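Local coordinates for probable glutamine synthetase (Pseudomonas aeruginosa, PDB 4HPP), which is a probable member of the glutamine synthetase family, with an N-terminal and a catalytic domain, and carries magnesium and glutamic acid in this structure, at residues A311-P316 against E332-D337; A299-G304 against G383-P388; H236-L241 against Q328-F333; A268-H273 against A347-A352; T281-A286 against A338-H343. All blocks are in the same frame, centred on the assembly; numbering follows the deposited sequence.

Contact 1: A311-P316 against E332-D337; sequences ALRICP and EFRPMD
A single carboxylate oxygen, Glu332 OE2, draws two arginines together. Arg313 comes from across the strand pair, Arg334 from two residues further along the glutamate's own strand. Arg313 NH1 makes a salt bridge to Glu332 OE2 at 2.5 Å, a length so short that its exact value is doubtful. Arg313 NE adds a weak bond to Glu332 OE2 at 2.9 Å. A bend in the Arg313 chain (chi3 76°) brings both nitrogens to this oxygen, with the guanidinium and carboxylate planes 68° apart. Arg334 NE reaches Glu332 OE2 in the plane of its own guanidinium, but the bond is long and weak at 3.3 Å. Arg334 also lines the pocket of the bound glutamic acid. Cys315 SG lies over one face of the Arg313 guanidinium, near its rim, and meets Glu332 CB at 3.6 Å. In the backbone, Arg313 and Glu332 form an antiparallel hydrogen-bonded pair. Leu312 and Phe333 follow on the other face, with Leu312 CD1 4.0 Å from Phe333 CB. The chain then turns at Pro335, the centre of an inverse gamma turn, whose ring touches Ala311. Strand 330-336 runs between strands 312-315 and 235-243, while Leu312 and Phe333 pack on helix 261-281.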
# COMPACT_ATOMS: atom_id res chain seq x y z
N ALA A 311 46.62 26.19 6.17
CA ALA A 311 46.51 25.26 5.05
C ALA A 311 47.22 23.94 5.37
O ALA A 311 46.81 22.90 4.89
CB ALA A 311 47.05 25.89 3.75
N LEU A 312 48.27 23.97 6.20
CA LEU A 312 49.01 22.73 6.53
C LEU A 312 49.13 22.68 8.02
O LEU A 312 49.57 23.64 8.64
CB LEU A 312 50.39 22.73 5.89
CG LEU A 312 51.19 21.47 5.62
CD1 LEU A 312 50.48 20.55 4.64
CD2 LEU A 312 52.54 21.82 5.02
N ARG A 313 48.71 21.58 8.62
CA ARG A 313 48.61 21.53 10.07
C ARG A 313 49.35 20.34 10.61
O ARG A 313 49.18 19.23 10.14
CB ARG A 313 47.15 21.50 10.52
CG ARG A 313 46.95 21.27 12.02
CD ARG A 313 45.49 21.46 12.42
NE ARG A 313 44.65 20.32 12.04
CZ ARG A 313 44.41 19.25 12.80
NH1 ARG A 313 43.62 18.28 12.34
NH2 ARG A 313 44.94 19.14 14.02
N ILE A 314 50.21 20.60 11.57
CA ILE A 314 50.87 19.58 12.36
C ILE A 314 49.88 18.98 13.34
O ILE A 314 49.26 19.71 14.12
CB ILE A 314 52.04 20.17 13.15
CG1 ILE A 314 53.02 20.91 12.20
CG2 ILE A 314 52.76 19.07 13.90
CD1 ILE A 314 53.73 22.08 12.84
N CYS A 315 49.71 17.66 13.29
CA CYS A 315 48.80 16.91 14.18
C CYS A 315 49.63 16.28 15.28
O CYS A 315 50.17 15.16 15.10
CB CYS A 315 48.02 15.80 13.44
SG CYS A 315 47.00 16.37 12.04
N PRO A 316 49.71 16.98 16.43
CA PRO A 316 50.66 16.58 17.45
C PRO A 316 50.25 15.22 18.01
O PRO A 316 49.12 14.76 17.77
CB PRO A 316 50.51 17.68 18.50
CG PRO A 316 49.07 18.10 18.40
CD PRO A 316 48.61 17.78 16.99
N GLU A 332 48.71 17.32 8.17
CA GLU A 332 47.45 17.41 7.53
C GLU A 332 47.34 18.64 6.60
O GLU A 332 47.39 19.80 7.06
CB GLU A 332 46.41 17.48 8.63
CG GLU A 332 45.15 18.22 8.26
CD GLU A 332 43.98 17.84 9.12
OE1 GLU A 332 43.47 16.69 9.01
OE2 GLU A 332 43.55 18.69 9.91
N PHE A 333 47.20 18.34 5.29
CA PHE A 333 46.88 19.28 4.17
C PHE A 333 45.36 19.47 4.08
O PHE A 333 44.60 18.50 4.13
CB PHE A 333 47.47 18.70 2.86
CG PHE A 333 47.24 19.54 1.61
CD1 PHE A 333 46.00 19.54 0.95
CD2 PHE A 333 48.29 20.29 1.05
CE1 PHE A 333 45.78 20.30 -0.20
CE2 PHE A 333 48.09 21.04 -0.10
CZ PHE A 333 46.84 21.04 -0.73
N ARG A 334 44.91 20.71 3.94
CA ARG A 334 43.51 21.00 4.22
C ARG A 334 42.76 21.57 3.04
O ARG A 334 41.53 21.38 2.97
CB ARG A 334 43.35 21.88 5.47
CG ARG A 334 44.00 21.28 6.69
CD ARG A 334 43.73 22.02 7.98
NE ARG A 334 42.51 21.58 8.62
CZ ARG A 334 41.42 22.34 8.72
NH1 ARG A 334 40.32 21.87 9.33
NH2 ARG A 334 41.46 23.58 8.21
N PRO A 335 43.46 22.25 2.11
CA PRO A 335 42.71 22.81 0.97
C PRO A 335 42.42 21.75 -0.11
O PRO A 335 42.89 21.81 -1.27
CB PRO A 335 43.56 24.01 0.52
CG PRO A 335 44.76 24.03 1.43
CD PRO A 335 44.87 22.68 2.08
N MET A 336 41.63 20.76 0.29
CA MET A 336 41.38 19.62 -0.56
C MET A 336 39.93 19.26 -0.40
O MET A 336 39.36 19.51 0.66
CB MET A 336 42.29 18.47 -0.20
CG MET A 336 42.22 17.37 -1.23
SD MET A 336 43.19 15.91 -0.80
CE MET A 336 44.86 16.34 -1.37
N ASP A 337 39.31 18.79 -1.49
CA ASP A 337 37.89 18.43 -1.49
C ASP A 337 37.66 17.17 -2.33
O ASP A 337 38.63 16.60 -2.91
CB ASP A 337 37.01 19.62 -1.90
CG ASP A 337 37.27 20.14 -3.30
OD1 ASP A 337 37.57 21.35 -3.43
OD2 ASP A 337 37.15 19.37 -4.27

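Contact 2: A299-G304 against G383-P388; sequences AYACLG and GIQALP
Tyr300 and Ala386 face each other in a single backbone bridge between two extended segments. The touching parts run 141° apart, and the pairing is limited to this one bridge. Two hydrogen bonds hold it. Leu387 N donates to Ala299 O at 2.8 Å, and Ala301 N donates to Gln385 O at 3.0 Å. Gln385 O also has Tyr300 CD2 beside it at 3.3 Å. Leu387 CB makes a van der Waals approach of 3.4 Å to Ala299 O, the same carbonyl oxygen that accepts the Leu387 N-H.

Apolar contacts form two groups around the bridge. The first is centred on the Tyr300 ring, whose CG stands beside the backbone N (chi1 -69°). Its CE2 lies 3.8 Å from Ala386 CB, and its CD2 lies 3.9 Å from Ile384 CG2. Ile384 also sends CD1 toward Cys302 CB. The second group is more buried. Leu387 CD2 meets Ala301 CB at 4.0 Å. Both Ala301 and Leu387 also touch Leu274 of helix 261-281.

The amide of Gln385 turns to that helix as well, where NE2 binds Ala272 O. The polar bonds across the contact are therefore made by main-chain atoms alone, and the side chains add apolar cover. This implies a backbone-held tie between the loop before helix 391-399 and the chain leading to strand 303-304.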
# COMPACT_ATOMS: atom_id res chain seq x y z
N ALA A 299 42.67 33.45 2.03
CA ALA A 299 43.22 32.14 2.52
C ALA A 299 44.67 31.90 2.15
O ALA A 299 45.02 31.98 0.96
CB ALA A 299 42.34 30.96 2.07
N TYR A 300 45.51 31.58 3.14
CA TYR A 300 46.97 31.59 2.92
C TYR A 300 47.75 30.25 3.06
O TYR A 300 47.30 29.28 3.69
CB TYR A 300 47.64 32.68 3.78
CG TYR A 300 47.36 34.14 3.38
CD1 TYR A 300 46.26 34.84 3.92
CD2 TYR A 300 48.21 34.84 2.51
CE1 TYR A 300 46.01 36.18 3.58
CE2 TYR A 300 47.97 36.18 2.17
CZ TYR A 300 46.87 36.84 2.70
OH TYR A 300 46.62 38.15 2.37
N ALA A 301 48.94 30.21 2.49
CA ALA A 301 49.77 29.05 2.67
C ALA A 301 50.65 29.31 3.86
O ALA A 301 51.67 29.98 3.76
CB ALA A 301 50.60 28.76 1.43
N CYS A 302 50.22 28.81 5.01
CA CYS A 302 50.94 28.96 6.28
C CYS A 302 50.82 27.62 7.03
O CYS A 302 50.19 26.69 6.55
CB CYS A 302 50.31 30.10 7.09
SG CYS A 302 48.53 29.84 7.38
N LEU A 303 51.39 27.55 8.21
CA LEU A 303 51.41 26.33 8.99
C LEU A 303 50.76 26.54 10.37
O LEU A 303 50.65 27.67 10.89
CB LEU A 303 52.85 25.84 9.11
CG LEU A 303 53.18 24.51 9.78
CD1 LEU A 303 53.44 23.45 8.74
CD2 LEU A 303 54.46 24.75 10.57
N GLY A 304 50.32 25.44 10.96
CA GLY A 304 49.73 25.51 12.28
C GLY A 304 50.09 24.33 13.12
O GLY A 304 50.15 23.21 12.64
N GLY A 383 57.07 35.83 3.77
CA GLY A 383 57.44 34.67 2.93
C GLY A 383 56.27 33.73 2.71
O GLY A 383 56.40 32.51 2.84
N ILE A 384 55.13 34.31 2.34
CA ILE A 384 53.83 33.68 2.47
C ILE A 384 52.89 34.15 1.35
O ILE A 384 52.63 35.36 1.24
CB ILE A 384 53.28 33.96 3.90
CG1 ILE A 384 53.73 32.84 4.87
CG2 ILE A 384 51.77 34.18 3.92
CD1 ILE A 384 53.30 33.00 6.32
N GLN A 385 52.39 33.21 0.53
CA GLN A 385 51.42 33.50 -0.58
C GLN A 385 49.91 33.30 -0.21
O GLN A 385 49.54 32.45 0.61
CB GLN A 385 51.74 32.68 -1.85
CG GLN A 385 53.21 32.46 -2.18
CD GLN A 385 53.55 30.99 -2.44
OE1 GLN A 385 53.15 30.11 -1.66
NE2 GLN A 385 54.32 30.70 -3.50
N ALA A 386 49.04 34.10 -0.81
CA ALA A 386 47.61 33.78 -0.84
C ALA A 386 47.35 32.59 -1.81
O ALA A 386 47.96 32.48 -2.90
CB ALA A 386 46.77 35.00 -1.24
N LEU A 387 46.45 31.69 -1.39
CA LEU A 387 45.91 30.66 -2.27
C LEU A 387 44.98 31.33 -3.28
O LEU A 387 44.32 32.31 -2.95
CB LEU A 387 45.18 29.56 -1.46
CG LEU A 387 46.05 28.90 -0.37
CD1 LEU A 387 45.38 27.74 0.34
CD2 LEU A 387 47.40 28.45 -0.89
N PRO A 388 44.95 30.85 -4.53
CA PRO A 388 44.07 31.49 -5.51
C PRO A 388 42.60 31.58 -5.06
O PRO A 388 42.23 31.04 -4.00
CB PRO A 388 44.23 30.61 -6.75
CG PRO A 388 44.87 29.35 -6.29
CD PRO A 388 45.71 29.73 -5.11

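Contact 3: H236-L241 against Q328-F333; sequences HLHLSL and QYNLEF. With GLU (glutamic acid), chain D.
His238 swings its ring beside its own backbone N (chi1 -65°), and Asn330 places its amide between its backbone N and carbonyl carbon (chi1 75°). This brings His238 ND1 to Asn330 OD1 at 2.8 Å, with an N-H...O angle of 155°. The oxygen lies in the imidazole plane, but the nitrogen is tilted from the amide plane, and the two planes are nearly perpendicular. His238 NE2 makes a weak bond to Glu131.

His236 uses both ring nitrogens. NE2 donates to OXT of the bound glutamic acid at 3.0 Å. ND1 is 2.8 Å from a water, which in turn donates to Glu332 OE1 at 2.6 Å. His236 CB also rests 3.4 Å from Glu332 OE1. The other oxygen of Glu332 is held by Arg313.

Main-chain bonds fix the antiparallel register. Leu237 and Phe333 form one hydrogen-bonded pair. Leu239 and Leu331 form the next, with Leu239 N 2.8 Å from Leu331 O. These four residues put their side chains on the face away from His238 and Glu332. An apolar face against helix 261-281 and a polar face that supplies His236 to the pocket fit the catalytic-domain sheet of a glutamine synthetase.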
# COMPACT_ATOMS: atom_id res chain seq x y z
N HIS A 236 40.62 15.93 3.99
CA HIS A 236 41.90 16.25 4.60
C HIS A 236 42.82 15.11 4.46
O HIS A 236 42.47 13.96 4.71
CB HIS A 236 41.79 16.60 6.09
CG HIS A 236 40.95 17.80 6.38
ND1 HIS A 236 40.32 17.97 7.57
CD2 HIS A 236 40.60 18.92 5.59
CE1 HIS A 236 39.61 19.13 7.55
NE2 HIS A 236 39.78 19.71 6.35
N LEU A 237 44.06 15.40 4.10
CA LEU A 237 44.98 14.34 3.81
C LEU A 237 45.99 14.40 4.94
O LEU A 237 46.60 15.45 5.10
CB LEU A 237 45.59 14.61 2.44
CG LEU A 237 46.77 13.83 1.92
CD1 LEU A 237 46.45 12.33 1.95
CD2 LEU A 237 47.06 14.29 0.51
N HIS A 238 46.12 13.33 5.74
CA HIS A 238 47.19 13.17 6.74
C HIS A 238 48.31 12.41 6.16
O HIS A 238 48.12 11.31 5.68
CB HIS A 238 46.68 12.40 7.94
CG HIS A 238 45.62 13.11 8.70
ND1 HIS A 238 45.91 13.99 9.70
CD2 HIS A 238 44.24 13.09 8.56
CE1 HIS A 238 44.77 14.51 10.19
NE2 HIS A 238 43.73 13.95 9.51
N LEU A 239 49.50 12.99 6.18
CA LEU A 239 50.71 12.34 5.64
C LEU A 239 51.78 12.23 6.70
O LEU A 239 52.05 13.19 7.43
CB LEU A 239 51.26 13.06 4.44
CG LEU A 239 50.36 12.85 3.23
CD1 LEU A 239 50.56 13.95 2.19
CD2 LEU A 239 50.64 11.48 2.64
N SER A 240 52.30 11.01 6.84
CA SER A 240 53.50 10.76 7.62
C SER A 240 54.50 10.15 6.63
O SER A 240 54.11 9.59 5.59
CB SER A 240 53.23 9.89 8.86
OG SER A 240 53.08 8.51 8.56
N LEU A 241 55.77 10.34 6.94
CA LEU A 241 56.87 9.85 6.10
C LEU A 241 57.74 8.93 6.95
O LEU A 241 58.14 9.34 8.03
CB LEU A 241 57.71 11.04 5.60
CG LEU A 241 57.25 11.77 4.34
CD1 LEU A 241 58.37 12.65 3.80
CD2 LEU A 241 56.80 10.79 3.28
N GLN A 328 52.11 8.26 15.25
CA GLN A 328 50.83 8.94 15.01
C GLN A 328 51.05 10.41 14.62
O GLN A 328 50.09 11.14 14.36
CB GLN A 328 49.91 8.83 16.24
CG GLN A 328 50.65 8.98 17.55
CD GLN A 328 49.83 9.58 18.67
OE1 GLN A 328 49.21 10.63 18.50
NE2 GLN A 328 49.86 8.94 19.85
N TYR A 329 52.31 10.83 14.59
CA TYR A 329 52.67 12.18 14.19
C TYR A 329 52.61 12.31 12.68
O TYR A 329 53.19 11.50 11.91
CB TYR A 329 54.07 12.51 14.67
CG TYR A 329 54.47 13.93 14.42
CD1 TYR A 329 54.33 14.91 15.43
CD2 TYR A 329 55.03 14.30 13.19
CE1 TYR A 329 54.73 16.22 15.21
CE2 TYR A 329 55.43 15.60 12.95
CZ TYR A 329 55.28 16.56 13.96
OH TYR A 329 55.69 17.83 13.68
N ASN A 330 51.91 13.35 12.24
CA ASN A 330 51.71 13.52 10.84
C ASN A 330 51.40 14.97 10.53
O ASN A 330 51.27 15.80 11.46
CB ASN A 330 50.62 12.55 10.31
CG ASN A 330 49.21 12.97 10.71
OD1 ASN A 330 48.65 13.96 10.18
ND2 ASN A 330 48.61 12.21 11.61
N LEU A 331 51.29 15.26 9.24
CA LEU A 331 50.88 16.56 8.74
C LEU A 331 49.65 16.47 7.84
O LEU A 331 49.59 15.71 6.85
CB LEU A 331 52.06 17.22 8.00
CG LEU A 331 53.26 17.66 8.86
CD1 LEU A 331 54.58 17.26 8.22
CD2 LEU A 331 53.20 19.16 9.00
N GLU A 332 48.71 17.32 8.17
CA GLU A 332 47.45 17.41 7.53
C GLU A 332 47.34 18.64 6.60
O GLU A 332 47.39 19.80 7.06
CB GLU A 332 46.41 17.48 8.63
CG GLU A 332 45.15 18.22 8.26
CD GLU A 332 43.98 17.84 9.12
OE1 GLU A 332 43.47 16.69 9.01
OE2 GLU A 332 43.55 18.69 9.91
N PHE A 333 47.20 18.34 5.29
CA PHE A 333 46.88 19.28 4.17
C PHE A 333 45.36 19.47 4.08
O PHE A 333 44.60 18.50 4.13
CB PHE A 333 47.47 18.70 2.86
CG PHE A 333 47.24 19.54 1.61
CD1 PHE A 333 46.00 19.54 0.95
CD2 PHE A 333 48.29 20.29 1.05
CE1 PHE A 333 45.78 20.30 -0.20
CE2 PHE A 333 48.09 21.04 -0.10
CZ PHE A 333 46.84 21.04 -0.73
N GLU D . 34.07 21.04 6.81
CA GLU D . 35.46 21.62 6.90
C GLU D . 36.26 21.71 5.58
O GLU D . 35.73 22.11 4.54
CB GLU D . 36.28 20.85 7.93
CG GLU D . 35.83 21.06 9.35
CD GLU D . 36.51 20.13 10.29
OE1 GLU D . 37.28 20.64 11.12
OE2 GLU D . 36.29 18.90 10.20
OXT GLU D . 37.44 21.37 5.49
O HOH W 1 41.12 16.89 10.01

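Contact 4: A268-H273 against A347-A352; sequences AGVLAH and AAVLIA
The imidazole of His273 is the flat group of this contact, and Ala352 CB comes up to it obliquely. The methyl lies 3.5 Å from His273 CB and 3.7 Å from His273 CD2. The ND1 of the ring is bonded to Asp401, and residues of helix 402-405 touch the same side chain.

Ala352 also meets the backbone of the partner helix. Its CB is 3.4 Å from Gly269 O. Its carbonyl oxygen lies close to the glycine, with Gly269 CA 3.1 Å from Ala352 O in a CA-H...O contact. Glycine has no side chain here, so the two main chains can come close. The axes of segments 268-273 and 347-352 approach to 8.2 Å, their directions 112° apart.

Beside this, Val270 and Val349 meet more loosely. Val270 CG2 is 4.4 Å from Val349 CG1 and 4.1 Å from Val349 O. The other branch of Val270, CG1, turns to Leu312 and Phe333 of the sheet.

No hydrogen bond joins the two segments. Small residues, a methyl against a ring and a CA-H...O contact carry the crossing, so helices 261-281 and 342-358 are held here by close, buried shape fit.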
# COMPACT_ATOMS: atom_id res chain seq x y z
N ALA A 268 57.99 22.76 3.72
CA ALA A 268 58.35 24.02 3.04
C ALA A 268 58.04 23.98 1.51
O ALA A 268 57.51 24.96 0.92
CB ALA A 268 59.80 24.34 3.30
N GLY A 269 58.32 22.83 0.91
CA GLY A 269 57.98 22.57 -0.50
C GLY A 269 56.50 22.61 -0.81
O GLY A 269 56.08 23.21 -1.82
N VAL A 270 55.72 21.97 0.06
CA VAL A 270 54.27 21.98 0.00
C VAL A 270 53.83 23.44 0.08
O VAL A 270 53.03 23.88 -0.76
CB VAL A 270 53.66 21.19 1.19
CG1 VAL A 270 52.15 21.42 1.33
CG2 VAL A 270 54.00 19.70 1.12
N LEU A 271 54.33 24.18 1.09
CA LEU A 271 53.97 25.60 1.26
C LEU A 271 54.32 26.48 0.04
O LEU A 271 53.49 27.26 -0.40
CB LEU A 271 54.53 26.20 2.57
CG LEU A 271 53.90 25.59 3.83
CD1 LEU A 271 54.02 26.46 5.05
CD2 LEU A 271 52.42 25.25 3.65
N ALA A 272 55.51 26.33 -0.52
CA ALA A 272 55.96 27.23 -1.59
C ALA A 272 55.15 27.01 -2.85
O ALA A 272 54.87 27.96 -3.60
CB ALA A 272 57.41 27.03 -1.85
N HIS A 273 54.73 25.76 -3.04
CA HIS A 273 53.91 25.38 -4.18
C HIS A 273 52.43 25.38 -3.97
O HIS A 273 51.68 25.22 -4.94
CB HIS A 273 54.35 24.02 -4.71
CG HIS A 273 55.76 24.02 -5.24
ND1 HIS A 273 56.10 24.60 -6.41
CD2 HIS A 273 56.94 23.52 -4.69
CE1 HIS A 273 57.42 24.46 -6.61
NE2 HIS A 273 57.93 23.79 -5.55
N ALA A 347 49.62 12.54 -5.31
CA ALA A 347 50.80 12.75 -6.18
C ALA A 347 51.28 14.19 -6.21
O ALA A 347 52.45 14.45 -6.02
CB ALA A 347 50.55 12.27 -7.62
N ALA A 348 50.37 15.12 -6.47
CA ALA A 348 50.73 16.54 -6.53
C ALA A 348 51.35 17.08 -5.23
O ALA A 348 52.34 17.85 -5.25
CB ALA A 348 49.52 17.37 -6.93
N VAL A 349 50.83 16.61 -4.10
CA VAL A 349 51.27 17.09 -2.80
C VAL A 349 52.65 16.51 -2.49
O VAL A 349 53.58 17.24 -2.10
CB VAL A 349 50.25 16.74 -1.67
CG1 VAL A 349 50.84 16.97 -0.27
CG2 VAL A 349 48.94 17.49 -1.88
N LEU A 350 52.79 15.21 -2.71
CA LEU A 350 54.04 14.53 -2.37
C LEU A 350 55.14 15.08 -3.25
O LEU A 350 56.31 15.08 -2.84
CB LEU A 350 53.91 13.02 -2.54
CG LEU A 350 53.40 12.03 -1.46
CD1 LEU A 350 53.25 10.63 -2.08
CD2 LEU A 350 54.34 11.94 -0.26
N ILE A 351 54.77 15.59 -4.44
CA ILE A 351 55.74 16.16 -5.39
C ILE A 351 56.36 17.41 -4.77
O ILE A 351 57.59 17.46 -4.57
CB ILE A 351 55.14 16.47 -6.80
CG1 ILE A 351 55.17 15.23 -7.70
CG2 ILE A 351 55.99 17.49 -7.52
CD1 ILE A 351 54.22 15.27 -8.86
N ALA A 352 55.51 18.39 -4.46
CA ALA A 352 55.99 19.68 -3.98
C ALA A 352 56.79 19.49 -2.71
O ALA A 352 57.78 20.19 -2.50
CB ALA A 352 54.84 20.65 -3.76

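Contact 5: T281-A286 against A338-H343; sequences TAPTAA and ATTCPH
Thr339 meets the 281-286 segment with every side-chain atom from CB outward. Its CB lies 3.4 Å from Thr284 CG2. Its OG1, set between the backbone N and the carbonyl carbon (chi1 63°), is 3.1 Å from Thr284 OG1 and 3.2 Å from Pro283 CD. Its methyl CG2 comes 3.4 Å from Thr284 OG1. The two threonines thus reach toward each other tip to tip. A hydrogen bond between their hydroxyls is possible but not settled, since other partners compete. Thr284 OG1 is also bonded to Ser287 OG, and Thr339 OG1 to Asp337 OD2.

Thr340 is used differently. Its methyl does the touching, with CG2 3.3 Å from Thr281 O and 3.5 Å from Pro283 CG. The Thr340 and Pro283 side chains cross at about a right angle. The Thr340 hydroxyl turns back to Asp337 O. Pro283 therefore sits against both threonines, with CD next to Thr339 and CG next to Thr340. Beyond the contact, Thr281 OG1 is bonded to Pro335 O, and Pro283 O receives Lys420 NZ from helix 410-427.

Cys341 then takes the N-cap position of helix 342-358. The contact joins the end of helix 261-281 to the turn before that helix. The hydroxyls of Thr284, Thr339 and Thr340 have hydrogen-bond partners in Ser287 and Asp337, so the chemistry across it is mostly methyl and ring packing beside a buried hydroxyl cluster.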
# COMPACT_ATOMS: atom_id res chain seq x y z
N THR A 281 44.33 20.10 -6.03
CA THR A 281 43.68 19.59 -4.80
C THR A 281 42.36 20.30 -4.48
O THR A 281 41.62 19.86 -3.59
CB THR A 281 44.59 19.71 -3.59
OG1 THR A 281 44.68 21.09 -3.24
CG2 THR A 281 46.00 19.15 -3.86
N ALA A 282 42.09 21.42 -5.15
CA ALA A 282 40.75 22.05 -5.15
C ALA A 282 40.39 22.39 -6.60
O ALA A 282 40.30 23.56 -6.95
CB ALA A 282 40.72 23.30 -4.26
N PRO A 283 40.17 21.35 -7.44
CA PRO A 283 40.33 21.45 -8.86
C PRO A 283 39.07 21.75 -9.59
O PRO A 283 39.05 21.64 -10.81
CB PRO A 283 40.73 20.03 -9.25
CG PRO A 283 40.26 19.16 -8.13
CD PRO A 283 39.63 20.03 -7.09
N THR A 284 37.99 22.08 -8.91
CA THR A 284 36.80 22.41 -9.70
C THR A 284 36.35 23.82 -9.43
O THR A 284 36.71 24.42 -8.40
CB THR A 284 35.60 21.46 -9.48
OG1 THR A 284 35.24 21.49 -8.10
CG2 THR A 284 35.94 20.04 -9.89
N ALA A 285 35.54 24.33 -10.35
CA ALA A 285 34.99 25.69 -10.21
C ALA A 285 34.27 25.86 -8.85
O ALA A 285 34.47 26.89 -8.17
CB ALA A 285 34.06 26.01 -11.39
N ALA A 286 33.49 24.85 -8.43
CA ALA A 286 32.80 24.85 -7.13
C ALA A 286 33.74 24.82 -5.94
O ALA A 286 33.31 25.08 -4.81
CB ALA A 286 31.79 23.72 -7.03
N ALA A 338 36.42 16.66 -2.34
CA ALA A 338 36.18 15.36 -3.02
C ALA A 338 36.00 15.42 -4.55
O ALA A 338 35.79 14.38 -5.20
CB ALA A 338 35.04 14.63 -2.39
N THR A 339 36.06 16.63 -5.13
CA THR A 339 36.01 16.77 -6.59
C THR A 339 37.37 16.39 -7.17
O THR A 339 37.53 16.27 -8.39
CB THR A 339 35.64 18.20 -7.07
OG1 THR A 339 36.65 19.11 -6.64
CG2 THR A 339 34.34 18.63 -6.50
N THR A 340 38.36 16.18 -6.31
CA THR A 340 39.67 15.68 -6.80
C THR A 340 39.72 14.25 -7.28
O THR A 340 38.79 13.50 -7.07
CB THR A 340 40.74 15.72 -5.71
OG1 THR A 340 40.30 14.92 -4.60
CG2 THR A 340 40.98 17.15 -5.32
N CYS A 341 40.81 13.91 -7.95
CA CYS A 341 41.20 12.53 -8.19
C CYS A 341 42.22 12.06 -7.11
O CYS A 341 43.39 12.39 -7.16
CB CYS A 341 41.72 12.37 -9.64
SG CYS A 341 42.74 10.89 -9.86
N PRO A 342 41.77 11.32 -6.09
CA PRO A 342 42.71 10.96 -4.96
C PRO A 342 44.21 10.76 -5.34
O PRO A 342 45.09 11.32 -4.68
CB PRO A 342 42.11 9.67 -4.42
CG PRO A 342 40.65 9.78 -4.72
CD PRO A 342 40.41 10.78 -5.85
N HIS A 343 44.48 9.99 -6.38
CA HIS A 343 45.84 9.77 -6.93
C HIS A 343 46.52 10.94 -7.48
O HIS A 343 47.71 11.09 -7.26
CB HIS A 343 45.75 8.81 -8.05
CG HIS A 343 44.97 7.59 -7.69
ND1 HIS A 343 43.66 7.48 -7.96
CD2 HIS A 343 45.35 6.42 -7.05
CE1 HIS A 343 43.21 6.28 -7.49
NE2 HIS A 343 44.25 5.64 -6.95

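Overall arrangement
All five contacts lie in the catalytic domain of the family. Contacts 1 and 3 share strand 330-336 and have centres about 7 Å apart. Contact 2 continues the sheet through strand 303-304, next to strand 312-315. Contact 4 packs helices 261-281 and 342-358 on the apolar face, where Phe333 meets Val270 and Val349. Contact 5 lies where these helices end and begin, its centre about 19 Å from those of contacts 2 and 3. Along the chain, contact 1 is nested inside contact 5, and contact 5 inside contact 4. Contacts 2 and 3 cross contacts 4 and 5 and each other; contact 1 also nests inside contact 2. Sheet and helices are linked in this way, and contacts 1 and 3 supply Arg334 and His236 to the glutamic acid pocket.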